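Local coordinates for protein oxidoreductase (Thermotoga maritima, PDB 1ZH8) that binds NADP through a Rossmann-type domain and probably catalyses oxidation or reduction at a CH-OH group, as a member of the Gfo/Idh/MocA oxidoreductase family, at residues P36-L41 and K293-F298; E140-R143 and A147-K150; Y299-V302 and P307-L310. All coordinates share one frame; numbering follows the deposited sequence.

Interaction 1. Residues P36-L41 and K293-F298; sequences PALKNL and KEFEDF
The first helix of the NADP-binding Rossmann domain, residues 28-39, packs its C-terminal end here against helix 290-303, which comes much later in the chain. Leu-38 and Phe-295 meet at the centre. The CD2 methyl of Leu-38 sits over one face of the Phe-295 ring, 3.9 Å from the ring centroid and 15° off the normal. This is a CH-pi contact. The methyl lies a little toward the CD1 side, and its nearest ring atom is Phe-295 CD1 at 3.8 Å. The two side chains cross at about a right angle. His-34, one turn earlier on helix 28-39, meets the same ring edge-to-face.

Leu-41 lies just beyond Leu-38 along the chain. Its CG stands anti to the carbonyl carbon (chi1 -61°), and both methyls reach helix 290-303. CD1 of Leu-41 touches CB of Phe-295 at 3.6 Å. CD2 of Leu-41 lies beside Glu-296, 3.6 Å from its CG and 3.5 Å from its carboxylate oxygen OE2. The extended Glu-296 chain runs across the leucine and carries its carboxylate on to Gln-292 NE2, a weak hydrogen bond. No hydrogen bond joins the two segments, so the contact is apolar with a polar margin.

Leu-38 also touches Phe-45 and Ile-47 of strand 45-51, which links the helix pair to the parallel sheet. Three of the four touching residues are buried. Such packing belongs to the beta-alpha-beta unit of a dinucleotide-binding Rossmann fold, here covered by a helix from the C-terminal part of the chain.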
ATOM      1  N   PRO A  36      25.581 -15.694  21.139  1.00 34.56           N
ATOM      2  CA  PRO A  36      25.527 -17.019  20.496  1.00 34.77           C
ATOM      3  C   PRO A  36      26.219 -17.031  19.115  1.00 34.87           C
ATOM      4  O   PRO A  36      26.843 -18.019  18.736  1.00 37.93           O
ATOM      5  CB  PRO A  36      24.016 -17.302  20.350  1.00 32.28           C
ATOM      6  CG  PRO A  36      23.342 -16.337  21.238  1.00 36.55           C
ATOM      7  CD  PRO A  36      24.240 -15.121  21.334  1.00 35.76           C
ATOM      8  N   ALA A  37      26.113 -15.940  18.377  1.00 33.91           N
ATOM      9  CA  ALA A  37      26.822 -15.821  17.119  1.00 33.84           C
ATOM     10  C   ALA A  37      28.334 -15.810  17.355  1.00 34.43           C
ATOM     11  O   ALA A  37      29.078 -16.549  16.707  1.00 35.50           O
ATOM     12  CB  ALA A  37      26.369 -14.592  16.382  1.00 31.41           C
ATOM     13  N   LEU A  38      28.777 -14.994  18.311  1.00 35.48           N
ATOM     14  CA  LEU A  38      30.188 -14.905  18.691  1.00 33.94           C
ATOM     15  C   LEU A  38      30.773 -16.215  19.153  1.00 34.92           C
ATOM     16  O   LEU A  38      31.927 -16.523  18.848  1.00 34.98           O
ATOM     17  CB  LEU A  38      30.377 -13.847  19.760  1.00 33.81           C
ATOM     18  CG  LEU A  38      30.434 -12.440  19.170  1.00 35.99           C
ATOM     19  CD1 LEU A  38      30.457 -11.394  20.309  1.00 31.15           C
ATOM     20  CD2 LEU A  38      31.639 -12.274  18.161  1.00 28.74           C
ATOM     21  N   LYS A  39      29.966 -16.990  19.879  1.00 36.68           N
ATOM     22  CA  LYS A  39      30.376 -18.295  20.382  1.00 37.02           C
ATOM     23  C   LYS A  39      30.652 -19.245  19.228  1.00 37.84           C
ATOM     24  O   LYS A  39      31.407 -20.208  19.372  1.00 38.70           O
ATOM     25  CB  LYS A  39      29.290 -18.891  21.277  1.00 38.56           C
ATOM     26  CG  LYS A  39      29.296 -18.433  22.735  1.00 40.24           C
ATOM     27  CD  LYS A  39      28.208 -19.195  23.522  1.00 43.26           C
ATOM     28  CE  LYS A  39      28.086 -18.714  24.978  1.00 46.00           C
ATOM     29  NZ  LYS A  39      29.406 -18.623  25.683  1.00 42.20           N
ATOM     30  N   ASN A  40      30.032 -18.983  18.079  1.00 38.17           N
ATOM     31  CA  ASN A  40      30.266 -19.807  16.898  1.00 37.26           C
ATOM     32  C   ASN A  40      31.449 -19.323  16.072  1.00 36.46           C
ATOM     33  O   ASN A  40      31.832 -19.961  15.100  1.00 35.04           O
ATOM     34  CB  ASN A  40      28.999 -19.883  16.049  1.00 38.09           C
ATOM     35  CG  ASN A  40      27.959 -20.810  16.650  1.00 39.62           C
ATOM     36  OD1 ASN A  40      28.230 -21.535  17.614  1.00 45.24           O
ATOM     37  ND2 ASN A  40      26.766 -20.797  16.086  1.00 38.94           N
ATOM     38  N   LEU A  41      32.028 -18.198  16.481  1.00 36.16           N
ATOM     39  CA  LEU A  41      33.138 -17.587  15.770  1.00 35.48           C
ATOM     40  C   LEU A  41      34.360 -17.403  16.664  1.00 36.54           C
ATOM     41  O   LEU A  41      35.099 -16.429  16.513  1.00 38.12           O
ATOM     42  CB  LEU A  41      32.701 -16.240  15.186  1.00 32.84           C
ATOM     43  CG  LEU A  41      31.554 -16.331  14.180  1.00 33.30           C
ATOM     44  CD1 LEU A  41      31.028 -14.950  13.821  1.00 32.71           C
ATOM     45  CD2 LEU A  41      31.997 -17.069  12.929  1.00 28.62           C
ATOM     46  N   LYS A 293      26.882 -13.934  10.435  1.00 35.49           N
ATOM     47  CA  LYS A 293      27.336 -13.537   9.124  1.00 37.59           C
ATOM     48  C   LYS A 293      27.914 -12.120   9.127  1.00 37.46           C
ATOM     49  O   LYS A 293      28.929 -11.856   8.471  1.00 37.67           O
ATOM     50  CB  LYS A 293      26.217 -13.698   8.102  1.00 38.01           C
ATOM     51  CG  LYS A 293      26.198 -15.073   7.485  1.00 41.03           C
ATOM     52  CD  LYS A 293      25.270 -15.090   6.290  1.00 60.89           C
ATOM     53  CE  LYS A 293      25.994 -14.741   4.986  1.00 66.38           C
ATOM     54  NZ  LYS A 293      25.025 -14.495   3.859  1.00 69.20           N
ATOM     55  N   GLU A 294      27.295 -11.223   9.886  1.00 36.93           N
ATOM     56  CA  GLU A 294      27.805  -9.873   9.956  1.00 38.06           C
ATOM     57  C   GLU A 294      29.129  -9.791  10.735  1.00 37.45           C
ATOM     58  O   GLU A 294      29.983  -8.958  10.413  1.00 36.81           O
ATOM     59  CB  GLU A 294      26.746  -8.863  10.452  1.00 38.78           C
ATOM     60  CG  GLU A 294      26.355  -8.979  11.905  1.00 40.02           C
ATOM     61  CD  GLU A 294      25.242  -8.028  12.303  1.00 43.60           C
ATOM     62  OE1 GLU A 294      24.901  -7.118  11.512  1.00 39.16           O
ATOM     63  OE2 GLU A 294      24.704  -8.191  13.421  1.00 44.14           O
ATOM     64  N   PHE A 295      29.316 -10.653  11.735  1.00 37.46           N
ATOM     65  CA  PHE A 295      30.574 -10.646  12.497  1.00 38.00           C
ATOM     66  C   PHE A 295      31.731 -11.183  11.650  1.00 39.40           C
ATOM     67  O   PHE A 295      32.856 -10.681  11.714  1.00 40.73           O
ATOM     68  CB  PHE A 295      30.450 -11.400  13.823  1.00 37.57           C
ATOM     69  CG  PHE A 295      29.955 -10.543  14.968  1.00 37.08           C
ATOM     70  CD1 PHE A 295      30.791  -9.617  15.575  1.00 36.98           C
ATOM     71  CD2 PHE A 295      28.651 -10.681  15.448  1.00 42.60           C
ATOM     72  CE1 PHE A 295      30.335  -8.810  16.634  1.00 39.70           C
ATOM     73  CE2 PHE A 295      28.181  -9.893  16.502  1.00 46.15           C
ATOM     74  CZ  PHE A 295      29.034  -8.949  17.101  1.00 40.79           C
ATOM     75  N   GLU A 296      31.430 -12.180  10.833  1.00 39.25           N
ATOM     76  CA  GLU A 296      32.376 -12.689   9.873  1.00 40.13           C
ATOM     77  C   GLU A 296      32.805 -11.558   8.940  1.00 38.39           C
ATOM     78  O   GLU A 296      33.997 -11.391   8.676  1.00 39.01           O
ATOM     79  CB  GLU A 296      31.760 -13.853   9.078  1.00 40.49           C
ATOM     80  CG  GLU A 296      31.586 -15.144   9.884  1.00 47.88           C
ATOM     81  CD  GLU A 296      30.888 -16.300   9.118  1.00 56.36           C
ATOM     82  OE1 GLU A 296      30.574 -16.163   7.911  1.00 56.14           O
ATOM     83  OE2 GLU A 296      30.654 -17.365   9.743  1.00 56.95           O
ATOM     84  N   ASP A 297      31.832 -10.778   8.472  1.00 35.62           N
ATOM     85  CA  ASP A 297      32.089  -9.739   7.481  1.00 35.79           C
ATOM     86  C   ASP A 297      32.966  -8.633   8.088  1.00 35.25           C
ATOM     87  O   ASP A 297      33.943  -8.177   7.474  1.00 32.96           O
ATOM     88  CB  ASP A 297      30.760  -9.194   6.931  1.00 36.32           C
ATOM     89  CG  ASP A 297      30.948  -8.163   5.828  1.00 31.90           C
ATOM     90  OD1 ASP A 297      31.540  -8.476   4.782  1.00 43.04           O
ATOM     91  OD2 ASP A 297      30.472  -7.034   5.997  1.00 41.11           O
ATOM     92  N   PHE A 298      32.625  -8.248   9.315  1.00 34.24           N
ATOM     93  CA  PHE A 298      33.398  -7.288  10.104  1.00 34.74           C
ATOM     94  C   PHE A 298      34.836  -7.776  10.333  1.00 37.29           C
ATOM     95  O   PHE A 298      35.787  -6.984  10.275  1.00 37.14           O
ATOM     96  CB  PHE A 298      32.676  -7.079  11.429  1.00 34.95           C
ATOM     97  CG  PHE A 298      33.434  -6.286  12.445  1.00 32.68           C
ATOM     98  CD1 PHE A 298      33.663  -4.927  12.265  1.00 35.14           C
ATOM     99  CD2 PHE A 298      33.865  -6.890  13.624  1.00 29.77           C
ATOM    100  CE1 PHE A 298      34.335  -4.171  13.253  1.00 32.86           C
ATOM    101  CE2 PHE A 298      34.524  -6.159  14.609  1.00 23.76           C
ATOM    102  CZ  PHE A 298      34.755  -4.793  14.422  1.00 31.80           C
TER

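Interaction 2. Residues E140-R143 and A147-K150; sequences ENFR and AFWK. With NAP (NADP nicotinamide-adenine-dinucleotide phosphate), chain D.
Phe-148 and Trp-149 both place CG anti to the carbonyl carbon, with chi1 -57° and -77°. These torsions send the two rings from helix 146-156 toward segment 140-143. The Trp-149 ring brings its NE1 to the carbonyl of Arg-143. The hydrogen bond from Trp-149 NE1 to Arg-143 O is 2.8 Å long and nearly straight at the hydrogen. The oxygen lies almost in the indole plane, at the ring edge. At the acceptor, the donor stands well above the carbonyl plane and is not on a lone pair.

Phe-148 meets Phe-142 obliquely. The ring centroids are 5.4 Å apart and the planes are inclined at 35°. The closest approach is Phe-142 CD2 to Phe-148 CE2, 3.3 Å. His-202 of helix 195-211 also meets the Phe-142 ring.

Glu-140 bonds back to its own segment. Phe-142 N donates to Glu-140 OE2 at 2.9 Å, on the anti lone pair, and His-202 ND1 is a second partner of that oxygen. The CB of Arg-143 points away from helix 146-156. CG of Glu-140 lies over one face of the Arg-143 guanidinium, and NH2 forms a salt bridge with Asp-319.

Asn-141 faces the cofactor. Its OD1 accepts a hydrogen bond from N7N of the NADP nicotinamide carboxamide, 2.9 Å away, while its ND2 is held by Ser-290 OG. The asparagine thus helps to fix the amide end of the nicotinamide. The contact therefore belongs to the nicotinamide end of the NADP pocket, where a 3-10 turn after the last parallel strand leads into helix 146-156.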
ATOM      1  N   GLU A 140      23.839  -3.975  10.496  1.00 37.09           N
ATOM      2  CA  GLU A 140      22.508  -4.067   9.960  1.00 35.60           C
ATOM      3  C   GLU A 140      22.388  -5.470   9.458  1.00 36.10           C
ATOM      4  O   GLU A 140      22.819  -5.785   8.340  1.00 40.02           O
ATOM      5  CB  GLU A 140      22.309  -3.044   8.843  1.00 34.17           C
ATOM      6  CG  GLU A 140      20.995  -3.206   8.092  1.00 38.81           C
ATOM      7  CD  GLU A 140      19.812  -3.439   9.026  1.00 45.61           C
ATOM      8  OE1 GLU A 140      19.322  -2.457   9.622  1.00 33.57           O
ATOM      9  OE2 GLU A 140      19.392  -4.614   9.175  1.00 37.86           O
ATOM     10  N   ASN A 141      21.847  -6.340  10.296  1.00 34.09           N
ATOM     11  CA  ASN A 141      21.881  -7.768   9.970  1.00 34.50           C
ATOM     12  C   ASN A 141      20.987  -8.156   8.776  1.00 34.61           C
ATOM     13  O   ASN A 141      21.277  -9.127   8.082  1.00 37.53           O
ATOM     14  CB  ASN A 141      21.585  -8.623  11.199  1.00 33.34           C
ATOM     15  CG  ASN A 141      20.213  -8.362  11.742  1.00 33.87           C
ATOM     16  OD1 ASN A 141      19.913  -7.257  12.206  1.00 35.79           O
ATOM     17  ND2 ASN A 141      19.357  -9.343  11.639  1.00 25.00           N
ATOM     18  N   PHE A 142      19.941  -7.385   8.497  1.00 34.13           N
ATOM     19  CA  PHE A 142      19.112  -7.634   7.293  1.00 34.59           C
ATOM     20  C   PHE A 142      19.899  -7.600   5.972  1.00 37.16           C
ATOM     21  O   PHE A 142      19.457  -8.173   4.984  1.00 40.52           O
ATOM     22  CB  PHE A 142      17.892  -6.692   7.224  1.00 33.18           C
ATOM     23  CG  PHE A 142      16.675  -7.187   8.000  1.00 30.42           C
ATOM     24  CD1 PHE A 142      16.803  -7.715   9.292  1.00 30.54           C
ATOM     25  CD2 PHE A 142      15.396  -7.115   7.428  1.00 34.81           C
ATOM     26  CE1 PHE A 142      15.669  -8.185  10.012  1.00 34.89           C
ATOM     27  CE2 PHE A 142      14.252  -7.586   8.124  1.00 32.83           C
ATOM     28  CZ  PHE A 142      14.393  -8.117   9.426  1.00 33.26           C
ATOM     29  N   ARG A 143      21.060  -6.944   5.950  1.00 36.01           N
ATOM     30  CA  ARG A 143      21.947  -7.003   4.778  1.00 35.23           C
ATOM     31  C   ARG A 143      22.638  -8.344   4.611  1.00 34.00           C
ATOM     32  O   ARG A 143      23.389  -8.558   3.656  1.00 32.13           O
ATOM     33  CB  ARG A 143      23.012  -5.919   4.855  1.00 34.81           C
ATOM     34  CG  ARG A 143      22.802  -4.840   3.875  1.00 33.95           C
ATOM     35  CD  ARG A 143      23.590  -3.625   4.283  1.00 43.80           C
ATOM     36  NE  ARG A 143      22.648  -2.555   4.171  1.00 46.30           N
ATOM     37  CZ  ARG A 143      22.501  -1.560   5.018  1.00 45.91           C
ATOM     38  NH1 ARG A 143      23.273  -1.425   6.078  1.00 40.65           N
ATOM     39  NH2 ARG A 143      21.559  -0.679   4.762  1.00 51.27           N
ATOM     40  N   ALA A 147      17.539 -14.893   2.265  1.00 35.13           N
ATOM     41  CA  ALA A 147      16.290 -14.731   1.525  1.00 32.55           C
ATOM     42  C   ALA A 147      16.297 -13.457   0.710  1.00 33.81           C
ATOM     43  O   ALA A 147      15.801 -13.440  -0.428  1.00 34.66           O
ATOM     44  CB  ALA A 147      15.098 -14.730   2.469  1.00 31.23           C
ATOM     45  N   PHE A 148      16.838 -12.389   1.293  1.00 33.21           N
ATOM     46  CA  PHE A 148      16.881 -11.092   0.607  1.00 33.73           C
ATOM     47  C   PHE A 148      17.903 -11.119  -0.534  1.00 33.20           C
ATOM     48  O   PHE A 148      17.623 -10.618  -1.624  1.00 32.89           O
ATOM     49  CB  PHE A 148      17.142  -9.921   1.579  1.00 32.87           C
ATOM     50  CG  PHE A 148      16.136  -9.825   2.703  1.00 31.97           C
ATOM     51  CD1 PHE A 148      14.783 -10.057   2.475  1.00 30.46           C
ATOM     52  CD2 PHE A 148      16.543  -9.501   3.984  1.00 31.38           C
ATOM     53  CE1 PHE A 148      13.863  -9.969   3.497  1.00 32.27           C
ATOM     54  CE2 PHE A 148      15.615  -9.418   5.029  1.00 29.28           C
ATOM     55  CZ  PHE A 148      14.280  -9.646   4.780  1.00 26.15           C
ATOM     56  N   TRP A 149      19.056 -11.738  -0.298  1.00 32.09           N
ATOM     57  CA  TRP A 149      20.023 -11.927  -1.379  1.00 33.37           C
ATOM     58  C   TRP A 149      19.428 -12.734  -2.529  1.00 34.53           C
ATOM     59  O   TRP A 149      19.573 -12.337  -3.691  1.00 37.49           O
ATOM     60  CB  TRP A 149      21.347 -12.524  -0.884  1.00 30.88           C
ATOM     61  CG  TRP A 149      22.149 -11.470  -0.207  1.00 31.91           C
ATOM     62  CD1 TRP A 149      22.125 -11.140   1.134  1.00 31.89           C
ATOM     63  CD2 TRP A 149      23.041 -10.535  -0.830  1.00 34.03           C
ATOM     64  NE1 TRP A 149      22.962 -10.079   1.380  1.00 30.11           N
ATOM     65  CE2 TRP A 149      23.542  -9.687   0.199  1.00 34.87           C
ATOM     66  CE3 TRP A 149      23.484 -10.341  -2.150  1.00 28.89           C
ATOM     67  CZ2 TRP A 149      24.472  -8.671  -0.054  1.00 30.69           C
ATOM     68  CZ3 TRP A 149      24.404  -9.330  -2.405  1.00 28.33           C
ATOM     69  CH2 TRP A 149      24.892  -8.505  -1.357  1.00 33.70           C
ATOM     70  N   LYS A 150      18.723 -13.823  -2.215  1.00 33.25           N
ATOM     71  CA  LYS A 150      18.123 -14.652  -3.261  1.00 34.21           C
ATOM     72  C   LYS A 150      17.040 -13.881  -4.052  1.00 34.39           C
ATOM     73  O   LYS A 150      16.943 -14.004  -5.278  1.00 34.97           O
ATOM     74  CB  LYS A 150      17.596 -15.983  -2.712  1.00 33.49           C
ATOM     75  CG  LYS A 150      17.270 -17.027  -3.806  1.00 32.59           C
TER
HETATM   76  PA  NAP D 400      18.701  -3.210  26.118  1.00 28.47           P
HETATM   77  O1A NAP D 400      18.291  -4.564  26.573  1.00 32.37           O
HETATM   78  O2A NAP D 400      18.107  -2.119  26.907  1.00 26.84           O
HETATM   79  O5B NAP D 400      20.304  -3.159  26.083  1.00 30.12           O
HETATM   80  C5B NAP D 400      20.982  -1.948  26.323  1.00 31.72           C
HETATM   81  C4B NAP D 400      22.130  -2.237  27.271  1.00 31.67           C
HETATM   82  O4B NAP D 400      22.982  -1.104  27.371  1.00 31.92           O
HETATM   83  C3B NAP D 400      21.641  -2.535  28.684  1.00 29.91           C
HETATM   84  O3B NAP D 400      22.516  -3.508  29.177  1.00 30.83           O
HETATM   85  C2B NAP D 400      21.869  -1.199  29.369  1.00 33.34           C
HETATM   86  O2B NAP D 400      21.902  -1.032  30.783  1.00 39.31           O
HETATM   87  C1B NAP D 400      23.190  -0.806  28.744  1.00 30.87           C
HETATM   88  N9A NAP D 400      23.465   0.614  28.942  1.00 30.92           N
HETATM   89  C8A NAP D 400      22.563   1.652  29.021  1.00 28.15           C
HETATM   90  N7A NAP D 400      23.257   2.799  29.192  1.00 29.54           N
HETATM   91  C5A NAP D 400      24.583   2.499  29.228  1.00 33.50           C
HETATM   92  C6A NAP D 400      25.729   3.269  29.384  1.00 31.39           C
HETATM   93  N6A NAP D 400      25.645   4.577  29.560  1.00 35.32           N
HETATM   94  N1A NAP D 400      26.963   2.676  29.358  1.00 33.09           N
HETATM   95  C2A NAP D 400      27.062   1.315  29.197  1.00 36.41           C
HETATM   96  N3A NAP D 400      25.935   0.546  29.051  1.00 28.65           N
HETATM   97  C4A NAP D 400      24.720   1.131  29.064  1.00 32.47           C
HETATM   98  O3  NAP D 400      18.250  -3.021  24.596  1.00 25.47           O
HETATM   99  PN  NAP D 400      18.677  -4.004  23.398  1.00 27.99           P
HETATM  100  O1N NAP D 400      19.771  -4.967  23.744  1.00 25.81           O
HETATM  101  O2N NAP D 400      17.371  -4.419  22.904  1.00 28.02           O
HETATM  102  O5D NAP D 400      19.298  -3.020  22.284  1.00 30.35           O
HETATM  103  C5D NAP D 400      20.632  -2.542  22.298  1.00 26.73           C
HETATM  104  C4D NAP D 400      21.053  -2.216  20.867  1.00 27.06           C
HETATM  105  O4D NAP D 400      20.891  -3.381  20.066  1.00 34.85           O
HETATM  106  C3D NAP D 400      20.153  -1.136  20.258  1.00 26.91           C
HETATM  107  O3D NAP D 400      20.909  -0.228  19.492  1.00 31.49           O
HETATM  108  C2D NAP D 400      19.204  -1.884  19.353  1.00 28.93           C
HETATM  109  O2D NAP D 400      18.782  -1.113  18.247  1.00 30.92           O
HETATM  110  C1D NAP D 400      20.045  -3.089  18.959  1.00 31.93           C
HETATM  111  N1N NAP D 400      19.195  -4.227  18.617  1.00 29.96           N
HETATM  112  C2N NAP D 400      19.316  -4.766  17.368  1.00 29.38           C
HETATM  113  C3N NAP D 400      18.522  -5.850  16.980  1.00 33.96           C
HETATM  114  C7N NAP D 400      18.808  -6.585  15.693  1.00 35.45           C
HETATM  115  O7N NAP D 400      17.937  -7.642  15.367  1.00 31.58           O
HETATM  116  N7N NAP D 400      19.848  -6.254  14.903  1.00 28.13           N
HETATM  117  C4N NAP D 400      17.602  -6.384  17.892  1.00 31.76           C
HETATM  118  C5N NAP D 400      17.494  -5.834  19.176  1.00 35.40           C
HETATM  119  C6N NAP D 400      18.301  -4.747  19.529  1.00 36.13           C
HETATM  120  P2B NAP D 400      22.088  -2.068  32.001  1.00 37.42           P
HETATM  121  O1X NAP D 400      23.551  -2.333  32.285  1.00 37.87           O
HETATM  122  O2X NAP D 400      21.421  -3.391  31.702  1.00 37.32           O
HETATM  123  O3X NAP D 400      21.432  -1.373  33.175  1.00 38.21           O

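Interaction 3. Residues Y299-V302 and P307-L310. With EDO (1,2-ethanediol), chain G.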
ATOM      1  N   TYR A 299      34.996  -9.077  10.571  1.00 36.35           N
ATOM      2  CA  TYR A 299      36.322  -9.634  10.711  1.00 34.91           C
ATOM      3  C   TYR A 299      37.128  -9.427   9.437  1.00 35.87           C
ATOM      4  O   TYR A 299      38.321  -9.120   9.489  1.00 37.13           O
ATOM      5  CB  TYR A 299      36.303 -11.127  11.082  1.00 34.14           C
ATOM      6  CG  TYR A 299      37.711 -11.691  11.131  1.00 31.39           C
ATOM      7  CD1 TYR A 299      38.469 -11.613  12.295  1.00 30.97           C
ATOM      8  CD2 TYR A 299      38.305 -12.251   9.989  1.00 30.65           C
ATOM      9  CE1 TYR A 299      39.781 -12.093  12.338  1.00 34.23           C
ATOM     10  CE2 TYR A 299      39.618 -12.737  10.019  1.00 31.01           C
ATOM     11  CZ  TYR A 299      40.344 -12.655  11.199  1.00 34.27           C
ATOM     12  OH  TYR A 299      41.627 -13.136  11.243  1.00 33.74           O
ATOM     13  N   GLN A 300      36.481  -9.617   8.295  1.00 35.92           N
ATOM     14  CA  GLN A 300      37.179  -9.566   7.013  1.00 36.31           C
ATOM     15  C   GLN A 300      37.534  -8.116   6.671  1.00 36.90           C
ATOM     16  O   GLN A 300      38.597  -7.843   6.083  1.00 37.57           O
ATOM     17  CB  GLN A 300      36.349 -10.237   5.906  1.00 33.28           C
ATOM     18  CG  GLN A 300      36.399 -11.756   5.956  1.00 37.63           C
ATOM     19  CD  GLN A 300      35.583 -12.408   4.860  1.00 47.30           C
ATOM     20  OE1 GLN A 300      34.371 -12.229   4.787  1.00 50.35           O
ATOM     21  NE2 GLN A 300      36.248 -13.170   3.994  1.00 54.51           N
ATOM     22  N   VAL A 301      36.650  -7.196   7.063  1.00 36.19           N
ATOM     23  CA  VAL A 301      36.884  -5.770   6.881  1.00 36.77           C
ATOM     24  C   VAL A 301      38.080  -5.337   7.717  1.00 37.44           C
ATOM     25  O   VAL A 301      39.012  -4.706   7.209  1.00 38.90           O
ATOM     26  CB  VAL A 301      35.638  -4.917   7.214  1.00 36.01           C
ATOM     27  CG1 VAL A 301      36.004  -3.432   7.284  1.00 32.70           C
ATOM     28  CG2 VAL A 301      34.567  -5.136   6.154  1.00 34.27           C
ATOM     29  N   VAL A 302      38.066  -5.716   8.984  1.00 37.14           N
ATOM     30  CA  VAL A 302      39.112  -5.311   9.894  1.00 37.25           C
ATOM     31  C   VAL A 302      40.434  -5.996   9.622  1.00 40.72           C
ATOM     32  O   VAL A 302      41.468  -5.334   9.564  1.00 41.11           O
ATOM     33  CB  VAL A 302      38.691  -5.513  11.350  1.00 37.36           C
ATOM     34  CG1 VAL A 302      39.911  -5.388  12.330  1.00 33.42           C
ATOM     35  CG2 VAL A 302      37.602  -4.506  11.691  1.00 32.17           C
ATOM     36  N   PRO A 307      36.596  -4.435   1.579  1.00 43.52           N
ATOM     37  CA  PRO A 307      35.821  -3.195   1.587  1.00 42.57           C
ATOM     38  C   PRO A 307      34.566  -3.303   2.447  1.00 43.97           C
ATOM     39  O   PRO A 307      33.954  -4.376   2.535  1.00 43.75           O
ATOM     40  CB  PRO A 307      35.432  -3.012   0.117  1.00 40.80           C
ATOM     41  CG  PRO A 307      36.485  -3.695  -0.633  1.00 42.73           C
ATOM     42  CD  PRO A 307      36.899  -4.878   0.208  1.00 43.94           C
ATOM     43  N   ASN A 308      34.189  -2.181   3.063  1.00 44.92           N
ATOM     44  CA  ASN A 308      33.036  -2.134   3.950  1.00 43.90           C
ATOM     45  C   ASN A 308      31.719  -1.746   3.248  1.00 44.98           C
ATOM     46  O   ASN A 308      31.209  -0.645   3.440  1.00 46.71           O
ATOM     47  CB  ASN A 308      33.331  -1.219   5.152  1.00 42.12           C
ATOM     48  CG  ASN A 308      32.340  -1.414   6.289  1.00 41.31           C
ATOM     49  OD1 ASN A 308      31.603  -2.395   6.306  1.00 44.53           O
ATOM     50  ND2 ASN A 308      32.323  -0.489   7.247  1.00 35.88           N
ATOM     51  N   ASP A 309      31.169  -2.649   2.442  1.00 44.25           N
ATOM     52  CA  ASP A 309      29.905  -2.381   1.743  1.00 46.01           C
ATOM     53  C   ASP A 309      28.701  -2.519   2.659  1.00 45.64           C
ATOM     54  O   ASP A 309      27.836  -1.647   2.677  1.00 49.00           O
ATOM     55  CB  ASP A 309      29.698  -3.331   0.561  1.00 45.56           C
ATOM     56  CG  ASP A 309      30.769  -3.193  -0.494  1.00 60.17           C
ATOM     57  OD1 ASP A 309      31.733  -2.412  -0.281  1.00 70.05           O
ATOM     58  OD2 ASP A 309      30.649  -3.873  -1.543  1.00 73.39           O
ATOM     59  N   LEU A 310      28.656  -3.613   3.410  1.00 41.45           N
ATOM     60  CA  LEU A 310      27.453  -4.045   4.075  1.00 39.87           C
ATOM     61  C   LEU A 310      27.341  -3.524   5.487  1.00 40.51           C
ATOM     62  O   LEU A 310      26.241  -3.432   6.003  1.00 43.52           O
ATOM     63  CB  LEU A 310      27.382  -5.566   4.082  1.00 40.74           C
ATOM     64  CG  LEU A 310      27.541  -6.309   2.746  1.00 41.01           C
ATOM     65  CD1 LEU A 310      27.267  -7.806   2.912  1.00 36.92           C
ATOM     66  CD2 LEU A 310      26.640  -5.716   1.670  1.00 36.81           C
TER
HETATM   67  C1  EDO G 403      41.562  -1.693   8.052  1.00 42.72           C
HETATM   68  O1  EDO G 403      41.684  -2.457   9.261  1.00 39.56           O
HETATM   69  C2  EDO G 403      40.439  -0.665   8.190  1.00 39.47           C
HETATM   70  O2  EDO G 403      40.376  -0.136   9.525  1.00 36.28           O
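Val-301 lays both its methyls against the chain at Pro-307 and Asn-308. It lies on helix 290-303, and its partners are in the loop that leads on to helix 313-329. The motif is a helix-loop-helix connection, in which the loop folds back along the last turns of the first helix. The nearest CA atoms of the two segments are Val-301 and Pro-307, 6.0 Å apart.

The CG2 methyl of Val-301 does most of the touching. It rests against the backbone of the loop, 3.7 Å from Pro-307 O and 4.0 Å from Asn-308 CA. The other methyl, CG1, stands anti to the backbone N (chi1 169°) and comes alongside CB of Asn-308 at 4.1 Å. Both methyls come to one side of Asn-308, CG2 also lying 4.0 Å from its OD1, and the two side chains cross at about a right angle. The CB of Pro-307 points away from the helix; its carbonyl makes the contact.

No hydrogen bond crosses between the two segments. The contact is small, with 108 Å² buried in all, and lies at the surface. Backbone hydrogen bonding between Gln-300 and Lys-306 closes the loop nearby. Within the loop, Asp-309 N makes a weak bond to Pro-307 O. The amide oxygen of Asn-308 has a weak bond to Gly-311 N, just beyond the segment. Val-301 also touches Thr-135, so this part of the helix packs beside the chain leading into strand 136-139.

A 1,2-ethanediol, probably from the crystallisation liquor, lies at the next residue. It also bonds to Glu-133 O and Thr-135 OG1, and its O1 donates to Val-302 O at 2.9 Å.

Helix 290-303 ties the three contacts together. Interactions 1 and 3 both use it, on consecutive turns, with centres about 13 Å apart. Interaction 2 lies about 15 Å from interaction 1 and 16 Å from interaction 3. It falls within the long span of chain between the two halves of interaction 1, and interaction 3 follows both. Glu-294 packs on the backbone of Glu-140 and Asn-141, while Leu-310 touches Arg-143 and Trp-149. Helix 290-303 and the loop after it thus lie against the Rossmann domain and against the 3-10 turn that leads into helix 146-156. Interaction 2 alone contains a residue that bonds NADP.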